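DUF1611 domain-containing protein (Anabaena variabilis, PDB 2OBN) is of unknown function but joins a Rossmann-like domain to a P-loop domain and so probably binds a nucleotide. Local coordinates at residues R9-L14 against A39-N44. The protein carries 2 engineered substitutions. Sequence-based numbering, arbitrary orientation.
Sequences RVAILL and AVIDRN
Ile-41 and Ile-12 hold two parallel strands, 10-13 and 37-41, together: Ile-41 N, at the end of its strand, gives its hydrogen to Ile-12 O at 2.8 Å. Ile-12 N in turn reaches Ala-39 O, and past the end of strand 10-13 Leu-14 N meets Ile-41 O at 2.7 Å. The bond from Ala-39 N to Val-10 O is weak, 3.4 Å long, so the hydrogen bonds shorten toward the C-terminal ends.

Both faces of the pair are closely packed. On the one shared by Ala-11, Leu-13 and Ile-41, Ile-41 sets its two branches apart: with CG1 anti to the carbonyl carbon (chi1 -62°), CD1 runs back to Ala-11 CB at 4.0 Å, while CG2 meets Leu-13 CD1 at 4.1 Å. Leu-77 of the neighbouring strand 76-79 touches all three residues. On the reverse face, Leu-14 CD2 lies 3.7 Å from Val-40 CG1, and Leu-30 of helix 24-32 packs on both residues and on Ile-12.

The two ends are looser: Arg-9 at one and Arg-43 and Asn-44 at the other are exposed and touch nothing across the pair. The buried carboxylate of Asp-42 lies beside Leu-14 O, with CG 3.2 Å from that oxygen. Its OD1 accepts Asn-44 N from above the carboxylate plane, closing an Asx turn, and also Glu-16 N, while OD2 bonds to Thr-18 OG1. With an alanine here the carboxylate is gone, which would probably leave the Glu-16 and Asn-44 amides and the Thr-18 hydroxyl without this partner and the turn after the strand freer to move.

Strand 10-13, helix 24-32 and strand 37-41 form the beta-alpha-beta crossover that opens the six-stranded parallel sheet, ordered 3-2-1-4-5-6, of a Rossmann-like fold.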
loop_
_atom_site.group_PDB
_atom_site.type_symbol
_atom_site.label_atom_id
_atom_site.label_comp_id
_atom_site.label_asym_id
_atom_site.label_seq_id
_atom_site.Cartn_x
_atom_site.Cartn_y
_atom_site.Cartn_z
ATOM N N ARG B 9 -0.264 -31.365 15.202
ATOM C CA ARG B 9 -0.298 -32.145 13.969
ATOM C C ARG B 9 -1.173 -31.409 12.991
ATOM O O ARG B 9 -2.273 -30.990 13.344
ATOM C CB ARG B 9 -0.847 -33.541 14.190
ATOM C CG ARG B 9 -0.067 -34.356 15.175
ATOM C CD ARG B 9 -0.659 -35.733 15.275
ATOM N NE ARG B 9 -0.379 -36.309 16.570
ATOM C CZ ARG B 9 -1.103 -36.115 17.674
ATOM N NH1 ARG B 9 -2.196 -35.366 17.683
ATOM N NH2 ARG B 9 -0.720 -36.704 18.798
ATOM N N VAL B 10 -0.677 -31.270 11.767
ATOM C CA VAL B 10 -1.339 -30.488 10.736
ATOM C C VAL B 10 -1.882 -31.296 9.570
ATOM O O VAL B 10 -1.239 -32.221 9.072
ATOM C CB VAL B 10 -0.348 -29.453 10.143
ATOM C CG1 VAL B 10 -0.934 -28.731 8.908
ATOM C CG2 VAL B 10 0.078 -28.445 11.214
ATOM N N ALA B 11 -3.079 -30.912 9.148
ATOM C CA ALA B 11 -3.679 -31.409 7.938
ATOM C C ALA B 11 -3.780 -30.155 7.059
ATOM O O ALA B 11 -4.212 -29.105 7.531
ATOM C CB ALA B 11 -5.047 -31.995 8.210
ATOM N N ILE B 12 -3.344 -30.243 5.808
ATOM C CA ILE B 12 -3.404 -29.102 4.900
ATOM C C ILE B 12 -4.544 -29.296 3.907
ATOM O O ILE B 12 -4.578 -30.304 3.192
ATOM C CB ILE B 12 -2.093 -28.921 4.113
ATOM C CG1 ILE B 12 -0.919 -28.816 5.077
ATOM C CG2 ILE B 12 -2.180 -27.683 3.188
ATOM C CD1 ILE B 12 0.386 -28.678 4.382
ATOM N N LEU B 13 -5.483 -28.345 3.886
ATOM C CA LEU B 13 -6.582 -28.371 2.925
ATOM C C LEU B 13 -5.914 -27.957 1.622
ATOM O O LEU B 13 -5.409 -26.840 1.523
ATOM C CB LEU B 13 -7.691 -27.382 3.302
ATOM C CG LEU B 13 -8.950 -27.430 2.421
ATOM C CD1 LEU B 13 -9.699 -28.753 2.633
ATOM C CD2 LEU B 13 -9.872 -26.243 2.692
ATOM N N LEU B 14 -5.882 -28.854 0.643
ATOM C CA LEU B 14 -5.154 -28.579 -0.590
ATOM C C LEU B 14 -5.856 -29.126 -1.839
ATOM O O LEU B 14 -5.178 -29.528 -2.787
ATOM C CB LEU B 14 -3.720 -29.144 -0.450
ATOM C CG LEU B 14 -2.543 -28.729 -1.363
ATOM C CD1 LEU B 14 -2.373 -27.231 -1.538
ATOM C CD2 LEU B 14 -1.252 -29.319 -0.817
ATOM N N ALA B 39 -1.169 -35.075 7.148
ATOM C CA ALA B 39 -1.996 -35.322 5.967
ATOM C C ALA B 39 -2.091 -34.108 5.061
ATOM O O ALA B 39 -2.020 -32.965 5.517
ATOM C CB ALA B 39 -3.396 -35.782 6.370
ATOM N N VAL B 40 -2.212 -34.402 3.771
ATOM C CA VAL B 40 -2.451 -33.439 2.709
ATOM C C VAL B 40 -3.819 -33.841 2.165
ATOM O O VAL B 40 -4.034 -35.001 1.801
ATOM C CB VAL B 40 -1.400 -33.529 1.597
ATOM C CG1 VAL B 40 -1.868 -32.782 0.339
ATOM C CG2 VAL B 40 -0.059 -32.984 2.079
ATOM N N ILE B 41 -4.744 -32.888 2.127
ATOM C CA ILE B 41 -6.107 -33.157 1.695
ATOM C C ILE B 41 -6.311 -32.641 0.280
ATOM O O ILE B 41 -6.351 -31.429 0.054
ATOM C CB ILE B 41 -7.118 -32.517 2.671
ATOM C CG1 ILE B 41 -6.959 -33.136 4.064
ATOM C CG2 ILE B 41 -8.558 -32.716 2.187
ATOM C CD1 ILE B 41 -7.566 -32.296 5.177
ATOM N N ASP B 42 -6.425 -33.570 -0.667
ATOM C CA ASP B 42 -6.671 -33.229 -2.069
ATOM C C ASP B 42 -7.341 -34.417 -2.773
ATOM O O ASP B 42 -6.707 -35.443 -3.012
ATOM C CB ASP B 42 -5.360 -32.840 -2.766
ATOM C CG ASP B 42 -5.560 -32.389 -4.211
ATOM O OD1 ASP B 42 -6.713 -32.264 -4.670
ATOM O OD2 ASP B 42 -4.546 -32.140 -4.895
ATOM N N ARG B 43 -8.627 -34.251 -3.086
ATOM C CA ARG B 43 -9.450 -35.268 -3.758
ATOM C C ARG B 43 -8.938 -35.699 -5.142
ATOM O O ARG B 43 -9.208 -36.805 -5.580
ATOM C CB ARG B 43 -10.907 -34.796 -3.858
ATOM C CG ARG B 43 -11.105 -33.468 -4.565
ATOM C CD ARG B 43 -12.575 -33.100 -4.655
ATOM N NE ARG B 43 -12.713 -31.766 -5.241
ATOM C CZ ARG B 43 -12.860 -30.618 -4.572
ATOM N NH1 ARG B 43 -12.949 -30.573 -3.238
ATOM N NH2 ARG B 43 -12.952 -29.493 -5.268
ATOM N N ASN B 44 -8.221 -34.808 -5.822
ATOM C CA ASN B 44 -7.606 -35.109 -7.103
ATOM C C ASN B 44 -6.334 -35.972 -6.999
ATOM O O ASN B 44 -5.914 -36.567 -7.987
ATOM C CB ASN B 44 -7.227 -33.801 -7.817
ATOM C CG ASN B 44 -8.431 -32.977 -8.235
ATOM O OD1 ASN B 44 -9.561 -33.277 -7.874
ATOM N ND2 ASN B 44 -8.183 -31.934 -9.019
#